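Local coordinates for acidocalcisomal pyrophosphatase (Trypanosoma brucei brucei, PDB 5C5V), which probably hydrolyses inorganic pyrophosphate to phosphate with the help of magnesium, and binds the substrate analogue imidodiphosphate together with magnesium ions, at residues K7-L12 with E62-W67; E31-L36 with K46-E51; G37-D42 with F80-A85. One frame throughout, in Å; residues are numbered along the deposited sequence.

Contact 1: residues K7-L12 with E62-W67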
loop_
_atom_site.group_PDB
_atom_site.type_symbol
_atom_site.label_atom_id
_atom_site.label_comp_id
_atom_site.label_asym_id
_atom_site.label_seq_id
_atom_site.Cartn_x
_atom_site.Cartn_y
_atom_site.Cartn_z
ATOM N N LYS A 7 19.358 -25.152 -27.440
ATOM C CA LYS A 7 19.309 -24.094 -26.433
ATOM C C LYS A 7 20.501 -24.169 -25.487
ATOM O O LYS A 7 21.090 -23.148 -25.132
ATOM C CB LYS A 7 17.999 -24.167 -25.646
ATOM C CG LYS A 7 16.785 -23.804 -26.479
ATOM C CD LYS A 7 15.579 -23.523 -25.609
ATOM C CE LYS A 7 14.330 -23.341 -26.459
ATOM N NZ LYS A 7 14.263 -21.967 -27.066
ATOM N N ILE A 8 20.873 -25.384 -25.111
ATOM C CA ILE A 8 22.086 -25.602 -24.342
ATOM C C ILE A 8 23.295 -25.012 -25.064
ATOM O O ILE A 8 24.108 -24.319 -24.458
ATOM C CB ILE A 8 22.321 -27.108 -24.078
ATOM C CG1 ILE A 8 21.252 -27.643 -23.120
ATOM C CG2 ILE A 8 23.714 -27.348 -23.534
ATOM C CD1 ILE A 8 21.372 -29.102 -22.801
ATOM N N MET A 9 23.397 -25.266 -26.367
ATOM C CA MET A 9 24.537 -24.788 -27.142
ATOM C C MET A 9 24.460 -23.286 -27.355
ATOM O O MET A 9 25.475 -22.619 -27.508
ATOM C CB MET A 9 24.610 -25.500 -28.500
ATOM C CG MET A 9 24.861 -26.985 -28.401
ATOM S SD MET A 9 26.366 -27.407 -27.513
ATOM C CE MET A 9 27.632 -26.954 -28.690
ATOM N N SER A 10 23.239 -22.767 -27.374
ATOM C CA SER A 10 23.020 -21.332 -27.491
ATOM C C SER A 10 23.487 -20.579 -26.238
ATOM O O SER A 10 24.066 -19.502 -26.340
ATOM C CB SER A 10 21.554 -21.055 -27.772
ATOM O OG SER A 10 21.384 -19.694 -28.091
ATOM N N ARG A 11 23.235 -21.142 -25.061
ATOM C CA ARG A 11 23.754 -20.565 -23.820
ATOM C C ARG A 11 25.277 -20.745 -23.738
ATOM O O ARG A 11 25.991 -19.868 -23.244
ATOM C CB ARG A 11 23.075 -21.185 -22.602
ATOM C CG ARG A 11 21.616 -20.775 -22.446
ATOM C CD ARG A 11 21.036 -21.238 -21.120
ATOM N NE ARG A 11 20.973 -22.689 -21.036
ATOM C CZ ARG A 11 19.924 -23.409 -21.423
ATOM N NH1 ARG A 11 18.843 -22.802 -21.900
ATOM N NH2 ARG A 11 19.949 -24.733 -21.319
ATOM N N LEU A 12 25.775 -21.867 -24.249
ATOM C CA LEU A 12 27.204 -22.091 -24.317
ATOM C C LEU A 12 27.872 -21.006 -25.161
ATOM O O LEU A 12 28.927 -20.476 -24.812
ATOM C CB LEU A 12 27.493 -23.488 -24.912
ATOM C CG LEU A 12 28.907 -23.985 -25.236
ATOM C CD1 LEU A 12 29.413 -23.410 -26.533
ATOM C CD2 LEU A 12 29.870 -23.669 -24.123
ATOM N N GLU A 62 24.413 -19.564 -35.581
ATOM C CA GLU A 62 23.747 -20.424 -36.550
ATOM C C GLU A 62 24.756 -21.287 -37.301
ATOM O O GLU A 62 24.492 -22.447 -37.576
ATOM C CB GLU A 62 22.917 -19.589 -37.529
ATOM C CG GLU A 62 21.686 -20.306 -38.081
ATOM C CD GLU A 62 20.746 -20.815 -36.995
ATOM O OE1 GLU A 62 20.449 -20.057 -36.048
ATOM O OE2 GLU A 62 20.284 -21.979 -37.094
ATOM N N LYS A 63 25.919 -20.730 -37.615
ATOM C CA LYS A 63 26.953 -21.513 -38.277
ATOM C C LYS A 63 27.645 -22.433 -37.284
ATOM O O LYS A 63 28.022 -23.544 -37.623
ATOM C CB LYS A 63 27.994 -20.613 -38.943
ATOM C CG LYS A 63 27.441 -19.583 -39.916
ATOM C CD LYS A 63 28.573 -18.988 -40.752
ATOM C CE LYS A 63 28.284 -17.565 -41.227
ATOM N NZ LYS A 63 29.488 -17.033 -41.957
ATOM N N PHE A 64 27.797 -21.976 -36.049
ATOM C CA PHE A 64 28.377 -22.813 -35.014
ATOM C C PHE A 64 27.504 -24.041 -34.784
ATOM O O PHE A 64 28.015 -25.151 -34.632
ATOM C CB PHE A 64 28.547 -22.025 -33.715
ATOM C CG PHE A 64 29.027 -22.857 -32.559
ATOM C CD1 PHE A 64 30.354 -23.233 -32.460
ATOM C CD2 PHE A 64 28.143 -23.259 -31.568
ATOM C CE1 PHE A 64 30.788 -24.002 -31.396
ATOM C CE2 PHE A 64 28.572 -24.019 -30.503
ATOM C CZ PHE A 64 29.897 -24.393 -30.418
ATOM N N TRP A 65 26.187 -23.835 -34.772
ATOM C CA TRP A 65 25.237 -24.932 -34.633
ATOM C C TRP A 65 25.392 -25.919 -35.784
ATOM O O TRP A 65 25.406 -27.127 -35.571
ATOM C CB TRP A 65 23.809 -24.404 -34.584
ATOM C CG TRP A 65 22.735 -25.460 -34.419
ATOM C CD1 TRP A 65 21.654 -25.657 -35.231
ATOM C CD2 TRP A 65 22.624 -26.434 -33.368
ATOM N NE1 TRP A 65 20.885 -26.695 -34.758
ATOM C CE2 TRP A 65 21.458 -27.188 -33.617
ATOM C CE3 TRP A 65 23.397 -26.740 -32.244
ATOM C CZ2 TRP A 65 21.044 -28.224 -32.783
ATOM C CZ3 TRP A 65 22.987 -27.775 -31.421
ATOM C CH2 TRP A 65 21.819 -28.501 -31.693
ATOM N N ALA A 66 25.513 -25.394 -37.002
ATOM C CA ALA A 66 25.682 -26.216 -38.190
ATOM C C ALA A 66 26.923 -27.088 -38.079
ATOM O O ALA A 66 26.879 -28.285 -38.381
ATOM C CB ALA A 66 25.757 -25.343 -39.436
ATOM N N TRP A 67 28.033 -26.477 -37.675
ATOM C CA TRP A 67 29.273 -27.207 -37.473
ATOM C C TRP A 67 29.089 -28.316 -36.444
ATOM O O TRP A 67 29.512 -29.461 -36.657
ATOM C CB TRP A 67 30.391 -26.270 -37.023
ATOM C CG TRP A 67 31.489 -27.014 -36.340
ATOM C CD1 TRP A 67 32.517 -27.694 -36.931
ATOM C CD2 TRP A 67 31.639 -27.205 -34.927
ATOM N NE1 TRP A 67 33.310 -28.281 -35.969
ATOM C CE2 TRP A 67 32.792 -27.991 -34.731
ATOM C CE3 TRP A 67 30.912 -26.785 -33.809
ATOM C CZ2 TRP A 67 33.237 -28.360 -33.459
ATOM C CZ3 TRP A 67 31.355 -27.150 -32.548
ATOM C CH2 TRP A 67 32.507 -27.929 -32.384
#
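M9 fits between F64 and W65, touching one ring with its methyl end and the other with the foot of its side chain. CG leaves CA beside the backbone N (chi1 -64°), and further bends at chi2 and chi3 fold the thioether back, which lets a single methionine reach both aromatics. Its CE lies obliquely to the phenyl ring, 3.6 Å from F64 CE2, while M9 CG meets the indole at its edge, near the ring plane, 3.6 Å from W65 CZ3. L12, one turn further on, extends the apolar patch: L12 CD1 comes obliquely to the same phenyl ring, 4.0 Å from F64 CZ. M9, L12 and F64 are all buried, and this is the dense part of the contact, though it stays small: the axes of the two segments come within 10.7 Å, at 125° between their N-to-C directions. The other side is looser. W65 is partly exposed and brings only its benzo edge to M9; on the solvent side E62 has a long, weak ion pair with K6. Within the EF-hand part of the protein, the contact joins helix 3-14 to helix 61-69. W68, on the same helix as W65, meets the indole with its ring plane about 15° away and also touches M9. Helix 73-87 closes over M9 and L12 through V83 and F87, and helix 26-36 packs V32 and Y35 against L12.

Contact 2: residues E31-L36 with K46-E51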
loop_
_atom_site.group_PDB
_atom_site.type_symbol
_atom_site.label_atom_id
_atom_site.label_comp_id
_atom_site.label_asym_id
_atom_site.label_seq_id
_atom_site.Cartn_x
_atom_site.Cartn_y
_atom_site.Cartn_z
ATOM N N GLU A 31 39.172 -20.279 -27.782
ATOM C CA GLU A 31 38.713 -20.562 -26.425
ATOM C C GLU A 31 37.587 -21.589 -26.342
ATOM O O GLU A 31 37.551 -22.393 -25.419
ATOM C CB GLU A 31 38.256 -19.277 -25.739
ATOM C CG GLU A 31 39.389 -18.545 -25.049
ATOM C CD GLU A 31 39.083 -17.076 -24.837
ATOM O OE1 GLU A 31 37.994 -16.753 -24.318
ATOM O OE2 GLU A 31 39.941 -16.249 -25.193
ATOM N N VAL A 32 36.655 -21.543 -27.283
ATOM C CA VAL A 32 35.559 -22.491 -27.269
ATOM C C VAL A 32 36.105 -23.889 -27.640
ATOM O O VAL A 32 35.576 -24.902 -27.184
ATOM C CB VAL A 32 34.418 -22.058 -28.212
ATOM C CG1 VAL A 32 34.824 -22.225 -29.648
ATOM C CG2 VAL A 32 33.169 -22.865 -27.931
ATOM N N CYS A 33 37.183 -23.921 -28.431
ATOM C CA CYS A 33 37.856 -25.169 -28.787
ATOM C C CYS A 33 38.647 -25.740 -27.611
ATOM O O CYS A 33 38.613 -26.940 -27.359
ATOM C CB CYS A 33 38.799 -24.969 -29.984
ATOM S SG CYS A 33 37.951 -24.761 -31.561
ATOM N N ARG A 34 39.365 -24.880 -26.899
ATOM C CA ARG A 34 40.033 -25.294 -25.672
ATOM C C ARG A 34 39.019 -25.822 -24.644
ATOM O O ARG A 34 39.340 -26.699 -23.846
ATOM C CB ARG A 34 40.827 -24.129 -25.079
ATOM C CG ARG A 34 41.680 -24.497 -23.877
ATOM N N TYR A 35 37.796 -25.297 -24.663
ATOM C CA TYR A 35 36.780 -25.738 -23.717
ATOM C C TYR A 35 36.116 -27.055 -24.148
ATOM O O TYR A 35 36.049 -28.003 -23.368
ATOM C CB TYR A 35 35.714 -24.654 -23.521
ATOM C CG TYR A 35 34.489 -25.120 -22.766
ATOM C CD1 TYR A 35 34.552 -25.402 -21.406
ATOM C CD2 TYR A 35 33.267 -25.257 -23.403
ATOM C CE1 TYR A 35 33.436 -25.829 -20.707
ATOM C CE2 TYR A 35 32.148 -25.675 -22.713
ATOM C CZ TYR A 35 32.237 -25.959 -21.366
ATOM O OH TYR A 35 31.116 -26.380 -20.684
ATOM N N LEU A 36 35.620 -27.106 -25.380
ATOM C CA LEU A 36 34.971 -28.309 -25.898
ATOM C C LEU A 36 35.943 -29.485 -25.897
ATOM O O LEU A 36 35.555 -30.630 -25.680
ATOM C CB LEU A 36 34.445 -28.058 -27.309
ATOM C CG LEU A 36 33.207 -27.158 -27.357
ATOM C CD1 LEU A 36 32.839 -26.857 -28.791
ATOM C CD2 LEU A 36 32.034 -27.817 -26.641
ATOM N N LYS A 46 42.233 -31.500 -32.922
ATOM C CA LYS A 46 42.908 -30.923 -34.085
ATOM C C LYS A 46 41.884 -30.819 -35.205
ATOM O O LYS A 46 41.735 -29.769 -35.840
ATOM C CB LYS A 46 44.089 -31.796 -34.512
ATOM C CG LYS A 46 45.002 -31.235 -35.599
ATOM C CD LYS A 46 46.035 -32.282 -35.970
ATOM C CE LYS A 46 47.045 -31.796 -37.020
ATOM N NZ LYS A 46 47.944 -30.710 -36.532
ATOM N N ALA A 47 41.131 -31.900 -35.384
ATOM C CA ALA A 47 40.044 -31.940 -36.354
ATOM C C ALA A 47 38.970 -30.893 -36.049
ATOM O O ALA A 47 38.254 -30.456 -36.948
ATOM C CB ALA A 47 39.417 -33.341 -36.394
ATOM N N MET A 48 38.843 -30.501 -34.784
ATOM C CA MET A 48 37.797 -29.558 -34.398
ATOM C C MET A 48 38.142 -28.089 -34.682
ATOM O O MET A 48 37.382 -27.398 -35.355
ATOM C CB MET A 48 37.468 -29.746 -32.917
ATOM C CG MET A 48 36.655 -28.631 -32.297
ATOM S SD MET A 48 36.113 -29.115 -30.655
ATOM C CE MET A 48 37.663 -29.420 -29.827
ATOM N N LYS A 49 39.275 -27.611 -34.177
ATOM C CA LYS A 49 39.679 -26.230 -34.428
ATOM C C LYS A 49 39.929 -25.975 -35.921
ATOM O O LYS A 49 39.694 -24.873 -36.430
ATOM C CB LYS A 49 40.925 -25.852 -33.620
ATOM C CG LYS A 49 41.265 -24.355 -33.744
ATOM C CD LYS A 49 42.505 -23.971 -32.960
ATOM C CE LYS A 49 42.145 -23.574 -31.536
ATOM N NZ LYS A 49 43.341 -23.078 -30.792
ATOM N N ALA A 50 40.442 -26.977 -36.618
ATOM C CA ALA A 50 40.642 -26.828 -38.049
ATOM C C ALA A 50 39.282 -26.669 -38.732
ATOM O O ALA A 50 39.133 -25.854 -39.639
ATOM C CB ALA A 50 41.405 -28.028 -38.623
ATOM N N GLU A 51 38.301 -27.452 -38.293
ATOM C CA GLU A 51 36.960 -27.398 -38.865
ATOM C C GLU A 51 36.274 -26.037 -38.668
ATOM O O GLU A 51 35.572 -25.552 -39.560
ATOM C CB GLU A 51 36.082 -28.510 -38.275
ATOM C CG GLU A 51 36.301 -29.895 -38.875
ATOM C CD GLU A 51 35.471 -30.969 -38.182
ATOM O OE1 GLU A 51 34.507 -30.598 -37.481
ATOM O OE2 GLU A 51 35.766 -32.180 -38.334
#
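An antiparallel helical hairpin of the EF-hand part, made of helices 26-36 and 43-53 and the connection 37-42, is held together here by C33 and L36 on one side and M48 and K49 on the other. The axes of segments 31-36 and 46-51 are 9.9 Å apart and make an angle of 156°. At the point of closest backbone approach C33 CA is 6.0 Å from K49 CA, a spacing that suits the short side chain of cysteine. The C33 sulfur projects straight onto the opposite helix: C33 SG lies 3.7 Å from K49 CA and 4.1 Å from M48 CG, so it rests on the backbone at K49, beside M48 CG. M48 reaches back the other way. Its extended chain puts M48 SD 3.9 Å from L36 CB, and the turn at the last bond (chi3 59°) carries M48 CE to 3.6 Å from C33 O. In the fold, the short strands 23-24 and 59-60 precede helix 26-36 and follow helix 43-53; this topology is consistent with paired EF-hands in which 37-42 is a linker and not one of the hand loops. K49 forms the more open margin. Its aliphatic part runs alongside C33, bends at chi3 (-89°), and K49 CE passes C33 CB at 3.9 Å. The ammonium beyond is held by E30, three residues before C33, through a salt bridge from K49 NZ to the E30 carboxylate. W67 of helix 61-69 packs on both L36 and M48, and M40 reaches M48 from the connection. Helix 73-87 adds C79 and V83 against L36.

Contact 3: residues G37-D42 with F80-A85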
loop_
_atom_site.group_PDB
_atom_site.type_symbol
_atom_site.label_atom_id
_atom_site.label_comp_id
_atom_site.label_asym_id
_atom_site.label_seq_id
_atom_site.Cartn_x
_atom_site.Cartn_y
_atom_site.Cartn_z
ATOM N N GLY A 37 37.209 -29.157 -26.113
ATOM C CA GLY A 37 38.309 -30.091 -26.216
ATOM C C GLY A 37 38.894 -30.557 -24.899
ATOM O O GLY A 37 39.812 -31.376 -24.869
ATOM N N ARG A 38 38.355 -30.053 -23.802
ATOM C CA ARG A 38 38.884 -30.367 -22.482
ATOM C C ARG A 38 38.871 -31.862 -22.148
ATOM O O ARG A 38 39.723 -32.342 -21.413
ATOM C CB ARG A 38 38.085 -29.590 -21.425
ATOM C CG ARG A 38 38.708 -29.568 -20.040
ATOM C CD ARG A 38 37.895 -28.711 -19.061
ATOM N NE ARG A 38 37.929 -27.289 -19.404
ATOM C CZ ARG A 38 38.752 -26.399 -18.847
ATOM N NH1 ARG A 38 39.610 -26.780 -17.907
ATOM N NH2 ARG A 38 38.715 -25.125 -19.230
ATOM N N ASN A 39 37.940 -32.615 -22.711
ATOM C CA ASN A 39 37.923 -34.035 -22.440
ATOM C C ASN A 39 38.435 -34.787 -23.647
ATOM O O ASN A 39 38.018 -35.908 -23.915
ATOM C CB ASN A 39 36.527 -34.486 -22.060
ATOM C CG ASN A 39 36.095 -33.922 -20.726
ATOM O OD1 ASN A 39 35.126 -33.160 -20.629
ATOM N ND2 ASN A 39 36.838 -34.279 -19.678
ATOM N N MET A 40 39.330 -34.128 -24.384
ATOM C CA MET A 40 39.945 -34.689 -25.579
ATOM C C MET A 40 41.439 -34.441 -25.508
ATOM O O MET A 40 41.940 -33.825 -24.567
ATOM C CB MET A 40 39.385 -34.037 -26.845
ATOM C CG MET A 40 37.864 -33.898 -26.875
ATOM S SD MET A 40 37.316 -33.152 -28.423
ATOM C CE MET A 40 35.541 -33.092 -28.187
ATOM N N SER A 41 42.150 -34.935 -26.511
ATOM C CA SER A 41 43.581 -34.715 -26.628
ATOM C C SER A 41 43.839 -33.593 -27.612
ATOM O O SER A 41 43.870 -32.406 -27.283
ATOM C CB SER A 41 44.291 -35.967 -27.127
ATOM O OG SER A 41 43.949 -36.192 -28.484
ATOM N N ASP A 42 43.998 -34.041 -28.853
ATOM C CA ASP A 42 44.246 -33.217 -30.022
ATOM C C ASP A 42 43.791 -33.977 -31.257
ATOM O O ASP A 42 43.526 -33.356 -32.284
ATOM C CB ASP A 42 45.718 -32.819 -30.091
ATOM C CG ASP A 42 46.035 -31.635 -29.194
ATOM O OD1 ASP A 42 45.131 -30.807 -28.960
ATOM O OD2 ASP A 42 47.151 -31.595 -28.627
ATOM N N PHE A 80 30.029 -33.493 -24.913
ATOM C CA PHE A 80 28.732 -32.909 -24.591
ATOM C C PHE A 80 28.302 -33.204 -23.160
ATOM O O PHE A 80 27.463 -32.501 -22.594
ATOM C CB PHE A 80 27.652 -33.417 -25.546
ATOM C CG PHE A 80 26.284 -32.864 -25.254
ATOM C CD1 PHE A 80 25.938 -31.576 -25.647
ATOM C CD2 PHE A 80 25.359 -33.612 -24.543
ATOM C CE1 PHE A 80 24.678 -31.050 -25.361
ATOM C CE2 PHE A 80 24.097 -33.096 -24.252
ATOM C CZ PHE A 80 23.759 -31.811 -24.661
ATOM N N SER A 81 28.846 -34.256 -22.572
ATOM C CA SER A 81 28.503 -34.553 -21.190
ATOM C C SER A 81 28.995 -33.424 -20.291
ATOM O O SER A 81 28.339 -33.074 -19.316
ATOM C CB SER A 81 29.091 -35.891 -20.751
ATOM O OG SER A 81 28.745 -36.143 -19.401
ATOM N N MET A 82 30.159 -32.867 -20.616
ATOM C CA MET A 82 30.670 -31.707 -19.894
ATOM C C MET A 82 29.793 -30.485 -20.157
ATOM O O MET A 82 29.360 -29.818 -19.226
ATOM C CB MET A 82 32.120 -31.410 -20.283
ATOM C CG MET A 82 32.624 -30.072 -19.734
ATOM S SD MET A 82 34.183 -29.516 -20.463
ATOM C CE MET A 82 33.839 -29.633 -22.218
ATOM N N VAL A 83 29.519 -30.227 -21.430
ATOM C CA VAL A 83 28.679 -29.113 -21.844
ATOM C C VAL A 83 27.342 -29.152 -21.126
ATOM O O VAL A 83 26.879 -28.138 -20.582
ATOM C CB VAL A 83 28.419 -29.130 -23.363
ATOM C CG1 VAL A 83 27.412 -28.066 -23.735
ATOM C CG2 VAL A 83 29.716 -28.942 -24.130
ATOM N N SER A 84 26.735 -30.335 -21.104
ATOM C CA SER A 84 25.416 -30.504 -20.510
ATOM C C SER A 84 25.428 -30.199 -19.021
ATOM O O SER A 84 24.501 -29.596 -18.502
ATOM C CB SER A 84 24.905 -31.929 -20.750
ATOM O OG SER A 84 23.513 -32.009 -20.490
ATOM N N ALA A 85 26.489 -30.606 -18.337
ATOM C CA ALA A 85 26.610 -30.345 -16.905
ATOM C C ALA A 85 26.704 -28.841 -16.606
ATOM O O ALA A 85 26.149 -28.352 -15.618
ATOM C CB ALA A 85 27.823 -31.066 -16.345
#
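M82 pushes its side chain from helix 73-87 against R38 and N39, at the start of the connection that joins helices 26-36 and 43-53 in the EF-hand part of the protein. R38 and N39 occupy the middle of a tight turn close to type I, and both direct their CB atoms at the helix. M82 leaves its backbone with CG anti to the backbone N (chi1 170°) and continues extended through chi2, which carries SD out to R38; the turn at chi3 then sends CE off toward Y35 of helix 26-36. R38 begins in the same extended way and crosses M82 at about a right angle. M82 SD is 4.0 Å from R38 CB and also 4.0 Å from R38 CD. The bend of the arginine at chi3 (-67°) then swings the guanidinium round, so that the sulfur lies at its edge, near its plane, instead of over a face. In N39 CG lies instead beside the backbone N, opposite the carbonyl carbon (chi1 -68°), and the amide oxygen comes alongside the methionine: N39 OD1 lies 3.5 Å from M82 CB and 3.8 Å from M82 SD. These are van der Waals contacts, with no hydrogen bond between the two segments. The patch is at the surface, with R38 and N39 exposed, and both residues also touch a crystal neighbour, which may influence their conformations. In the assembly R38 packs on V336 of a second subunit. M40 turns to C79 and K78 of helix 73-87 and to V45 and M48 of helix 43-53. The turn that presents R38 and N39 is closed by a backbone hydrogen bond, M40 N to G37 O, of 2.8 Å.

Overall arrangement
The three contacts form one cluster of helices and their linker. The centres of contact 1 and contact 2 are 14 Å apart, those of contact 1 and contact 3 15 Å, and those of contact 2 and contact 3 11 Å. W67 ties contact 1 to contact 2: W67 NE1 makes a weak hydrogen bond of 3.0 Å to E51 OE1. V83 joins contact 3 to both others, its CG2 3.6 Å from L36 CD2 and its CG1 3.8 Å from I8 CG2. Along the chain, contact 2 is nested within contact 1, whereas contact 3 crosses both. Their centres lie 31, 43 and 37 Å from the chain's centre, on one side, away from the imidodiphosphate and magnesium pocket that includes D219, D224, D251 and D256.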